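Local coordinates for protein beta-L-arabinobiosidase (Bacteroides thetaiotaomicron, PDB 5MQR) that probably hydrolyses arabinose-containing glycosidic linkages of plant pectin in the gut, and also carries a domain related to sialidases, at residues G635-Q643 against D1009-N1017; W653-F661 against E670-S678. All coordinates share one frame; numbering follows the deposited sequence.

In the fold
Contact 2 is nested along the chain inside the long loop that contact 1 closes, and their centres lie about 17 Å apart on the same side of the chain's centre. Helix 666-680 joins them. Its Y672, Y673, W676 and W677 pack on 653-661, while its Y674 and W677 also reach Y1015 of contact 1, with Y1015 CD1 3.4 Å from Y674 OH and Y1015 CE1 3.7 Å from W677 CZ3. Contact 1 is polar and superficial; contact 2 is buried and mostly apolar. Neither includes a residue of the sodium or calcium sites. The E1011 side chain is about 14 Å from a bound HEPES buffer molecule.

Contact 1 (G635-Q643 against D1009-N1017); sequences GMEDENIVQ and DQERSRYYN
Y1015 and R1014 reach together into the loop 637-640. The Y1015 hydroxyl donates to E637 OE1, only 2.5 Å from OH, meeting the carboxylate on its anti side and 26° out of its plane. The same hydroxyl accepts from R1014 NH2, so its donor and acceptor sides are both engaged. E637 OE1 takes a second bond from a water, which in turn accepts from R1014 NE; E637 OE2 pairs with R991, as suits a carboxylate with positive groups on two sides.

The R1014 guanidinium is turned toward D638 by the bend in its chain (chi3 64°) and grips that residue end-on. R1014 NH2 lies 2.8 Å from D638 O, and R1014 NH1 forms a longer salt bridge, 3.3 Å from D638 OD1 on its syn side. Arginine suits this place because NH2 serves backbone and tyrosine while NE and NH1 serve other acceptors. R1014 and Y1015 are the two central residues of a type II beta turn, S1013 to Y1016, in the loop between strand 991-992 and helix 1022-1029 of the helical glycosidase domain; Y1015 takes the positive phi (63°) of the third turn position.

The N640 amide stacks over one face of the guanidinium, offset toward its rim, with N640 CG 4.0 Å from R1014 NH1 and the two planes only slightly inclined. Both its N-H groups are used: N640 ND2 donates to E1011 OE2, 2.9 Å away, on the anti lone pair, and to a second water. That water donates to the carbonyls of E1011 and R1014, tying the amide to the 3-10 segment 1011-1013 and to the turn that follows it. N640 OD1 comes edge-on to the Y1015 ring, 3.3 Å from CE2.

Contact 2 (W653-F661 against E670-S678); sequences WMEENIPLF and EMYYYRWWS
The Y672 ring has F661 CB centred over one face, 3.5 Å from the ring centroid and 2° off the normal, a CH-pi contact, while P659 O stands at its edge. Y672 CD2 lies over the face of the Y673 ring, which meets M654 CE at its edge. On W676, I658 CG2 sits over the five-membered ring, 3.7 Å from its centroid; CG1 stands between the backbone N and the carbonyl carbon (chi1 67°), which carries I658 CD1 to 3.6 Å from Y673 CE1. The selenium of M654 approaches the edge of W677, a Met-aromatic contact.

Tyrosines suit this place because their rings fill the core while their hydroxyls serve chain carbonyls. Y672 OH donates to P659 O, 2.7 Å away, from well above the carbonyl plane, and Y673 OH to F661 O at 2.7 Å. With a leucine in place of Y672, the P659 carbonyl would probably lose this donor and F661 CB its flat seat.

The helical segments 653-657 and 670-678 run at 107°. Strand 660-662 pairs with strand 1053-1061 as outermost strand of the C-terminal sheet, so the contact lies where a helical glycosidase domain, probably a six-hairpin (alpha/alpha)6 barrel, meets that sheet.

Contact 1 (G635-Q643 against D1009-N1017)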
loop_
_atom_site.group_PDB
_atom_site.type_symbol
_atom_site.label_atom_id
_atom_site.label_comp_id
_atom_site.label_asym_id
_atom_site.label_seq_id
_atom_site.Cartn_x
_atom_site.Cartn_y
_atom_site.Cartn_z
ATOM N N GLY A 635 -18.008 -23.909 -11.514
ATOM C CA GLY A 635 -17.637 -24.948 -12.469
ATOM C C GLY A 635 -17.304 -26.305 -11.871
ATOM O O GLY A 635 -17.348 -27.289 -12.586
HETATM N N MSE A 636 -17.007 -26.388 -10.571
HETATM C CA MSE A 636 -16.432 -27.633 -9.984
HETATM C C MSE A 636 -17.429 -28.722 -9.677
HETATM O O MSE A 636 -17.050 -29.890 -9.527
HETATM C CB MSE A 636 -15.596 -27.313 -8.736
HETATM C CG MSE A 636 -16.433 -26.984 -7.504
HETATM SE SE MSE A 636 -15.262 -26.272 -6.098
HETATM C CE MSE A 636 -16.705 -25.883 -4.797
ATOM N N GLU A 637 -18.701 -28.346 -9.572
ATOM C CA GLU A 637 -19.778 -29.273 -9.212
ATOM C C GLU A 637 -21.125 -28.680 -9.651
ATOM O O GLU A 637 -21.225 -27.476 -9.920
ATOM C CB GLU A 637 -19.763 -29.596 -7.678
ATOM C CG GLU A 637 -19.893 -28.365 -6.758
ATOM C CD GLU A 637 -19.345 -28.545 -5.324
ATOM O OE1 GLU A 637 -19.849 -27.840 -4.402
ATOM O OE2 GLU A 637 -18.406 -29.364 -5.108
ATOM N N ASP A 638 -22.144 -29.526 -9.734
ATOM C CA ASP A 638 -23.486 -29.074 -10.106
ATOM C C ASP A 638 -24.079 -28.123 -9.057
ATOM O O ASP A 638 -23.750 -28.190 -7.860
ATOM C CB ASP A 638 -24.450 -30.269 -10.347
ATOM C CG ASP A 638 -24.805 -31.029 -9.052
ATOM O OD1 ASP A 638 -23.869 -31.551 -8.405
ATOM O OD2 ASP A 638 -26.005 -31.119 -8.681
ATOM N N GLU A 639 -24.947 -27.243 -9.535
ATOM C CA GLU A 639 -25.777 -26.394 -8.699
ATOM C C GLU A 639 -27.069 -27.172 -8.391
ATOM O O GLU A 639 -27.966 -27.244 -9.219
ATOM C CB GLU A 639 -26.054 -25.092 -9.444
ATOM C CG GLU A 639 -26.779 -24.032 -8.630
ATOM C CD GLU A 639 -26.889 -22.690 -9.346
ATOM O OE1 GLU A 639 -26.795 -22.649 -10.586
ATOM O OE2 GLU A 639 -27.084 -21.659 -8.651
ATOM N N ASN A 640 -27.152 -27.764 -7.201
ATOM C CA ASN A 640 -28.264 -28.660 -6.879
ATOM C C ASN A 640 -29.579 -27.935 -6.631
ATOM O O ASN A 640 -30.660 -28.436 -7.038
ATOM C CB ASN A 640 -27.941 -29.588 -5.697
ATOM C CG ASN A 640 -27.677 -28.840 -4.395
ATOM O OD1 ASN A 640 -27.013 -27.807 -4.397
ATOM N ND2 ASN A 640 -28.198 -29.362 -3.279
ATOM N N ILE A 641 -29.503 -26.783 -5.965
ATOM C CA ILE A 641 -30.687 -26.017 -5.579
ATOM C C ILE A 641 -30.396 -24.542 -5.750
ATOM O O ILE A 641 -29.365 -24.050 -5.270
ATOM C CB ILE A 641 -31.074 -26.291 -4.112
ATOM C CG1 ILE A 641 -31.656 -27.696 -3.954
ATOM C CG2 ILE A 641 -32.109 -25.282 -3.631
ATOM C CD1 ILE A 641 -31.810 -28.151 -2.508
ATOM N N VAL A 642 -31.301 -23.842 -6.431
ATOM C CA VAL A 642 -31.169 -22.411 -6.702
ATOM C C VAL A 642 -32.173 -21.626 -5.874
ATOM O O VAL A 642 -33.358 -21.894 -5.946
ATOM C CB VAL A 642 -31.427 -22.111 -8.190
ATOM C CG1 VAL A 642 -31.334 -20.605 -8.475
ATOM C CG2 VAL A 642 -30.447 -22.901 -9.068
ATOM N N GLN A 643 -31.703 -20.650 -5.102
ATOM C CA GLN A 643 -32.596 -19.772 -4.358
ATOM C C GLN A 643 -32.504 -18.364 -4.951
ATOM O O GLN A 643 -32.505 -18.239 -6.183
ATOM C CB GLN A 643 -32.351 -19.928 -2.860
ATOM C CG GLN A 643 -32.712 -21.346 -2.394
ATOM C CD GLN A 643 -32.922 -21.487 -0.895
ATOM O OE1 GLN A 643 -33.869 -22.139 -0.473
ATOM N NE2 GLN A 643 -32.028 -20.898 -0.075
ATOM N N ASP A 1009 -21.976 -38.547 0.774
ATOM C CA ASP A 1009 -22.366 -37.781 -0.419
ATOM C C ASP A 1009 -23.849 -37.361 -0.422
ATOM O O ASP A 1009 -24.322 -36.907 -1.437
ATOM C CB ASP A 1009 -22.067 -38.594 -1.677
ATOM C CG ASP A 1009 -20.611 -38.901 -1.820
ATOM O OD1 ASP A 1009 -19.809 -37.975 -1.689
ATOM O OD2 ASP A 1009 -20.260 -40.065 -2.087
ATOM N N GLN A 1010 -24.555 -37.500 0.705
ATOM C CA GLN A 1010 -25.977 -37.131 0.770
ATOM C C GLN A 1010 -26.162 -35.627 0.505
ATOM O O GLN A 1010 -25.423 -34.777 1.009
ATOM C CB GLN A 1010 -26.596 -37.496 2.118
ATOM C CG GLN A 1010 -26.654 -38.980 2.425
ATOM C CD GLN A 1010 -27.100 -39.279 3.856
ATOM O OE1 GLN A 1010 -28.065 -38.710 4.343
ATOM N NE2 GLN A 1010 -26.409 -40.194 4.516
ATOM N N GLU A 1011 -27.181 -35.329 -0.283
ATOM C CA GLU A 1011 -27.438 -33.972 -0.753
ATOM C C GLU A 1011 -27.703 -32.974 0.367
ATOM O O GLU A 1011 -27.277 -31.822 0.286
ATOM C CB GLU A 1011 -28.619 -33.962 -1.729
ATOM C CG GLU A 1011 -28.781 -32.612 -2.401
ATOM C CD GLU A 1011 -29.915 -32.531 -3.382
ATOM O OE1 GLU A 1011 -30.546 -33.561 -3.718
ATOM O OE2 GLU A 1011 -30.169 -31.385 -3.814
ATOM N N ARG A 1012 -28.441 -33.404 1.368
ATOM C CA ARG A 1012 -28.799 -32.537 2.497
ATOM C C ARG A 1012 -27.640 -31.730 3.130
ATOM O O ARG A 1012 -27.844 -30.590 3.572
ATOM C CB ARG A 1012 -29.475 -33.351 3.596
ATOM C CG ARG A 1012 -28.627 -34.483 4.170
ATOM C CD ARG A 1012 -29.405 -35.244 5.248
ATOM N NE ARG A 1012 -29.227 -34.646 6.567
ATOM C CZ ARG A 1012 -29.891 -35.006 7.660
ATOM N NH1 ARG A 1012 -30.835 -35.957 7.629
ATOM N NH2 ARG A 1012 -29.606 -34.415 8.812
ATOM N N SER A 1013 -26.454 -32.339 3.207
ATOM C CA SER A 1013 -25.316 -31.709 3.873
ATOM C C SER A 1013 -24.650 -30.612 3.050
ATOM O O SER A 1013 -23.932 -29.781 3.607
ATOM C CB SER A 1013 -24.255 -32.738 4.220
ATOM O OG SER A 1013 -24.722 -33.565 5.238
ATOM N N ARG A 1014 -24.845 -30.642 1.736
ATOM C CA ARG A 1014 -24.113 -29.748 0.847
ATOM C C ARG A 1014 -24.454 -28.302 1.142
ATOM O O ARG A 1014 -25.634 -27.957 1.197
ATOM C CB ARG A 1014 -24.411 -30.065 -0.616
ATOM C CG ARG A 1014 -23.868 -31.397 -1.072
ATOM C CD ARG A 1014 -24.255 -31.691 -2.505
ATOM N NE ARG A 1014 -23.660 -30.720 -3.428
ATOM C CZ ARG A 1014 -23.955 -30.628 -4.728
ATOM N NH1 ARG A 1014 -24.834 -31.474 -5.281
ATOM N NH2 ARG A 1014 -23.358 -29.701 -5.483
ATOM N N TYR A 1015 -23.420 -27.486 1.337
ATOM C CA TYR A 1015 -23.558 -26.042 1.570
ATOM C C TYR A 1015 -24.316 -25.720 2.863
ATOM O O TYR A 1015 -25.048 -24.736 2.914
ATOM C CB TYR A 1015 -24.237 -25.342 0.363
ATOM C CG TYR A 1015 -23.717 -25.821 -0.984
ATOM C CD1 TYR A 1015 -22.361 -25.696 -1.323
ATOM C CD2 TYR A 1015 -24.564 -26.411 -1.906
ATOM C CE1 TYR A 1015 -21.870 -26.155 -2.533
ATOM C CE2 TYR A 1015 -24.076 -26.863 -3.130
ATOM C CZ TYR A 1015 -22.729 -26.738 -3.429
ATOM O OH TYR A 1015 -22.280 -27.192 -4.645
ATOM N N TYR A 1016 -24.125 -26.522 3.911
ATOM C CA TYR A 1016 -24.835 -26.318 5.162
ATOM C C TYR A 1016 -24.488 -24.960 5.801
ATOM O O TYR A 1016 -23.334 -24.538 5.857
ATOM C CB TYR A 1016 -24.520 -27.473 6.114
ATOM C CG TYR A 1016 -25.505 -27.724 7.232
ATOM C CD1 TYR A 1016 -26.894 -27.803 6.987
ATOM C CD2 TYR A 1016 -25.060 -27.950 8.536
ATOM C CE1 TYR A 1016 -27.778 -28.046 8.010
ATOM C CE2 TYR A 1016 -25.951 -28.226 9.544
ATOM C CZ TYR A 1016 -27.310 -28.254 9.278
ATOM O OH TYR A 1016 -28.205 -28.504 10.295
ATOM N N ASN A 1017 -25.513 -24.287 6.284
ATOM C CA ASN A 1017 -25.388 -22.954 6.841
ATOM C C ASN A 1017 -25.839 -22.974 8.295
ATOM O O ASN A 1017 -26.988 -22.672 8.608
ATOM C CB ASN A 1017 -26.221 -21.974 6.015
ATOM C CG ASN A 1017 -26.100 -20.554 6.521
ATOM O OD1 ASN A 1017 -25.072 -20.183 7.124
ATOM N ND2 ASN A 1017 -27.157 -19.758 6.326
HETATM O O HOH W 1 -21.172 -29.648 -2.227
HETATM O O HOH W 2 -27.948 -29.085 -0.210
#

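Contact 2 (W653-F661 against E670-S678)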
loop_
_atom_site.group_PDB
_atom_site.type_symbol
_atom_site.label_atom_id
_atom_site.label_comp_id
_atom_site.label_asym_id
_atom_site.label_seq_id
_atom_site.Cartn_x
_atom_site.Cartn_y
_atom_site.Cartn_z
ATOM N N TRP A 653 -22.899 -10.514 -7.079
ATOM C CA TRP A 653 -23.356 -10.332 -5.713
ATOM C C TRP A 653 -22.171 -10.224 -4.742
ATOM O O TRP A 653 -22.181 -9.356 -3.874
ATOM C CB TRP A 653 -24.313 -11.453 -5.305
ATOM C CG TRP A 653 -24.826 -11.344 -3.883
ATOM C CD1 TRP A 653 -25.983 -10.740 -3.460
ATOM C CD2 TRP A 653 -24.187 -11.843 -2.711
ATOM N NE1 TRP A 653 -26.102 -10.856 -2.093
ATOM C CE2 TRP A 653 -25.007 -11.518 -1.611
ATOM C CE3 TRP A 653 -22.999 -12.532 -2.484
ATOM C CZ2 TRP A 653 -24.680 -11.862 -0.318
ATOM C CZ3 TRP A 653 -22.677 -12.883 -1.190
ATOM C CH2 TRP A 653 -23.515 -12.546 -0.122
HETATM N N MSE A 654 -21.164 -11.081 -4.888
HETATM C CA MSE A 654 -19.992 -11.036 -3.989
HETATM C C MSE A 654 -19.279 -9.712 -4.125
HETATM O O MSE A 654 -18.954 -9.070 -3.127
HETATM C CB MSE A 654 -19.022 -12.204 -4.244
HETATM C CG MSE A 654 -19.563 -13.503 -3.649
HETATM SE SE MSE A 654 -18.735 -15.084 -4.479
HETATM C CE MSE A 654 -17.026 -14.954 -3.522
ATOM N N GLU A 655 -19.045 -9.283 -5.362
ATOM C CA GLU A 655 -18.373 -8.020 -5.615
ATOM C C GLU A 655 -19.075 -6.827 -4.921
ATOM O O GLU A 655 -18.410 -5.948 -4.397
ATOM C CB GLU A 655 -18.239 -7.776 -7.123
ATOM C CG GLU A 655 -17.393 -6.561 -7.449
ATOM C CD GLU A 655 -17.226 -6.265 -8.946
ATOM O OE1 GLU A 655 -17.955 -6.796 -9.819
ATOM O OE2 GLU A 655 -16.347 -5.443 -9.231
ATOM N N GLU A 656 -20.404 -6.825 -4.904
ATOM C CA GLU A 656 -21.214 -5.795 -4.206
ATOM C C GLU A 656 -21.174 -5.905 -2.687
ATOM O O GLU A 656 -21.295 -4.900 -2.017
ATOM C CB GLU A 656 -22.706 -5.876 -4.612
ATOM C CG GLU A 656 -23.049 -5.212 -5.928
ATOM C CD GLU A 656 -24.365 -5.689 -6.576
ATOM O OE1 GLU A 656 -25.252 -6.255 -5.876
ATOM O OE2 GLU A 656 -24.509 -5.504 -7.820
ATOM N N ASN A 657 -21.046 -7.117 -2.151
ATOM C CA ASN A 657 -21.298 -7.357 -0.736
ATOM C C ASN A 657 -20.144 -7.754 0.138
ATOM O O ASN A 657 -20.199 -7.474 1.319
ATOM C CB ASN A 657 -22.414 -8.373 -0.602
ATOM C CG ASN A 657 -23.739 -7.765 -0.922
ATOM O OD1 ASN A 657 -24.303 -7.057 -0.092
ATOM N ND2 ASN A 657 -24.214 -7.964 -2.155
ATOM N N ILE A 658 -19.106 -8.396 -0.390
ATOM C CA ILE A 658 -18.122 -8.964 0.515
ATOM C C ILE A 658 -16.913 -8.093 0.804
ATOM O O ILE A 658 -16.372 -7.459 -0.104
ATOM C CB ILE A 658 -17.715 -10.391 0.132
ATOM C CG1 ILE A 658 -16.949 -10.495 -1.178
ATOM C CG2 ILE A 658 -18.947 -11.284 0.091
ATOM C CD1 ILE A 658 -16.129 -11.766 -1.236
ATOM N N PRO A 659 -16.478 -8.057 2.084
ATOM C CA PRO A 659 -15.127 -7.585 2.308
ATOM C C PRO A 659 -14.156 -8.487 1.561
ATOM O O PRO A 659 -14.457 -9.674 1.312
ATOM C CB PRO A 659 -14.949 -7.689 3.839
ATOM C CG PRO A 659 -16.342 -7.661 4.379
ATOM C CD PRO A 659 -17.151 -8.390 3.352
ATOM N N LEU A 660 -13.022 -7.941 1.169
ATOM C CA LEU A 660 -12.025 -8.726 0.443
ATOM C C LEU A 660 -10.850 -9.101 1.336
ATOM O O LEU A 660 -10.459 -8.318 2.195
ATOM C CB LEU A 660 -11.543 -7.956 -0.782
ATOM C CG LEU A 660 -12.625 -7.571 -1.808
ATOM C CD1 LEU A 660 -12.039 -6.641 -2.868
ATOM C CD2 LEU A 660 -13.265 -8.775 -2.483
ATOM N N PHE A 661 -10.282 -10.279 1.114
ATOM C CA PHE A 661 -9.207 -10.806 1.946
ATOM C C PHE A 661 -8.142 -11.472 1.070
ATOM O O PHE A 661 -8.440 -12.069 0.056
ATOM C CB PHE A 661 -9.782 -11.835 2.965
ATOM C CG PHE A 661 -8.731 -12.644 3.705
ATOM C CD1 PHE A 661 -8.069 -12.122 4.795
ATOM C CD2 PHE A 661 -8.408 -13.924 3.308
ATOM C CE1 PHE A 661 -7.095 -12.858 5.470
ATOM C CE2 PHE A 661 -7.437 -14.660 3.978
ATOM C CZ PHE A 661 -6.771 -14.120 5.056
ATOM N N GLU A 670 -8.907 -19.333 -0.061
ATOM C CA GLU A 670 -9.954 -20.037 -0.787
ATOM C C GLU A 670 -11.196 -20.227 0.079
ATOM O O GLU A 670 -12.298 -20.079 -0.416
ATOM C CB GLU A 670 -9.462 -21.401 -1.277
ATOM C CG GLU A 670 -10.506 -22.197 -2.039
ATOM C CD GLU A 670 -9.965 -23.507 -2.572
ATOM O OE1 GLU A 670 -9.489 -24.354 -1.786
ATOM O OE2 GLU A 670 -10.033 -23.700 -3.789
HETATM N N MSE A 671 -11.000 -20.548 1.354
HETATM C CA MSE A 671 -12.130 -20.813 2.273
HETATM C C MSE A 671 -12.874 -19.549 2.572
HETATM O O MSE A 671 -14.078 -19.575 2.746
HETATM C CB MSE A 671 -11.669 -21.463 3.576
HETATM C CG MSE A 671 -12.793 -22.103 4.381
HETATM SE SE MSE A 671 -13.761 -23.483 3.318
HETATM C CE MSE A 671 -12.202 -24.550 2.758
ATOM N N TYR A 672 -12.153 -18.428 2.641
ATOM C CA TYR A 672 -12.756 -17.133 2.802
ATOM C C TYR A 672 -13.800 -16.917 1.723
ATOM O O TYR A 672 -14.955 -16.627 2.001
ATOM C CB TYR A 672 -11.693 -16.022 2.749
ATOM C CG TYR A 672 -12.296 -14.678 2.983
ATOM C CD1 TYR A 672 -12.485 -14.193 4.264
ATOM C CD2 TYR A 672 -12.727 -13.896 1.912
ATOM C CE1 TYR A 672 -13.072 -12.958 4.472
ATOM C CE2 TYR A 672 -13.314 -12.658 2.117
ATOM C CZ TYR A 672 -13.483 -12.196 3.399
ATOM O OH TYR A 672 -14.111 -10.985 3.600
ATOM N N TYR A 673 -13.384 -17.080 0.481
ATOM C CA TYR A 673 -14.285 -16.839 -0.636
ATOM C C TYR A 673 -15.348 -17.916 -0.731
ATOM O O TYR A 673 -16.516 -17.587 -0.977
ATOM C CB TYR A 673 -13.501 -16.619 -1.957
ATOM C CG TYR A 673 -12.761 -15.314 -1.883
ATOM C CD1 TYR A 673 -13.429 -14.101 -2.059
ATOM C CD2 TYR A 673 -11.411 -15.275 -1.513
ATOM C CE1 TYR A 673 -12.746 -12.887 -1.924
ATOM C CE2 TYR A 673 -10.730 -14.081 -1.369
ATOM C CZ TYR A 673 -11.393 -12.895 -1.571
ATOM O OH TYR A 673 -10.704 -11.729 -1.414
ATOM N N TYR A 674 -14.982 -19.176 -0.481
ATOM C CA TYR A 674 -15.963 -20.241 -0.558
ATOM C C TYR A 674 -17.151 -20.032 0.403
ATOM O O TYR A 674 -18.291 -20.235 0.031
ATOM C CB TYR A 674 -15.329 -21.614 -0.298
ATOM C CG TYR A 674 -16.353 -22.737 -0.207
ATOM C CD1 TYR A 674 -16.960 -23.235 -1.347
ATOM C CD2 TYR A 674 -16.745 -23.244 1.015
ATOM C CE1 TYR A 674 -17.912 -24.232 -1.280
ATOM C CE2 TYR A 674 -17.707 -24.259 1.104
ATOM C CZ TYR A 674 -18.285 -24.741 -0.046
ATOM O OH TYR A 674 -19.213 -25.745 0.026
ATOM N N ARG A 675 -16.870 -19.635 1.627
ATOM C CA ARG A 675 -17.920 -19.557 2.645
ATOM C C ARG A 675 -18.857 -18.396 2.357
ATOM O O ARG A 675 -20.045 -18.494 2.660
ATOM C CB ARG A 675 -17.334 -19.466 4.049
ATOM C CG ARG A 675 -16.765 -20.809 4.543
ATOM C CD ARG A 675 -17.840 -21.879 4.733
ATOM N NE ARG A 675 -18.819 -21.451 5.703
ATOM C CZ ARG A 675 -18.885 -21.843 6.979
ATOM N NH1 ARG A 675 -18.045 -22.753 7.495
ATOM N NH2 ARG A 675 -19.826 -21.312 7.753
ATOM N N TRP A 676 -18.342 -17.326 1.737
ATOM C CA TRP A 676 -19.253 -16.284 1.270
ATOM C C TRP A 676 -20.146 -16.793 0.124
ATOM O O TRP A 676 -21.333 -16.525 0.122
ATOM C CB TRP A 676 -18.529 -15.022 0.829
ATOM C CG TRP A 676 -18.012 -14.180 1.917
ATOM C CD1 TRP A 676 -16.734 -13.719 2.037
ATOM C CD2 TRP A 676 -18.736 -13.644 3.026
ATOM N NE1 TRP A 676 -16.613 -12.938 3.156
ATOM C CE2 TRP A 676 -17.818 -12.879 3.791
ATOM C CE3 TRP A 676 -20.050 -13.763 3.473
ATOM C CZ2 TRP A 676 -18.172 -12.227 4.969
ATOM C CZ3 TRP A 676 -20.414 -13.105 4.637
ATOM C CH2 TRP A 676 -19.477 -12.345 5.376
ATOM N N TRP A 677 -19.546 -17.510 -0.829
ATOM C CA TRP A 677 -20.243 -18.058 -1.982
ATOM C C TRP A 677 -21.308 -19.069 -1.550
ATOM O O TRP A 677 -22.380 -19.178 -2.148
ATOM C CB TRP A 677 -19.202 -18.724 -2.904
ATOM C CG TRP A 677 -19.724 -19.421 -4.131
ATOM C CD1 TRP A 677 -19.966 -18.867 -5.353
ATOM C CD2 TRP A 677 -19.986 -20.804 -4.264
ATOM N NE1 TRP A 677 -20.386 -19.824 -6.236
ATOM C CE2 TRP A 677 -20.407 -21.028 -5.592
ATOM C CE3 TRP A 677 -19.928 -21.884 -3.385
ATOM C CZ2 TRP A 677 -20.773 -22.287 -6.060
ATOM C CZ3 TRP A 677 -20.282 -23.137 -3.852
ATOM C CH2 TRP A 677 -20.689 -23.328 -5.184
ATOM N N SER A 678 -20.981 -19.813 -0.511
ATOM C CA SER A 678 -21.883 -20.766 0.058
ATOM C C SER A 678 -23.038 -20.088 0.787
ATOM O O SER A 678 -24.190 -20.374 0.502
ATOM C CB SER A 678 -21.138 -21.646 1.047
ATOM O OG SER A 678 -21.974 -22.744 1.277
#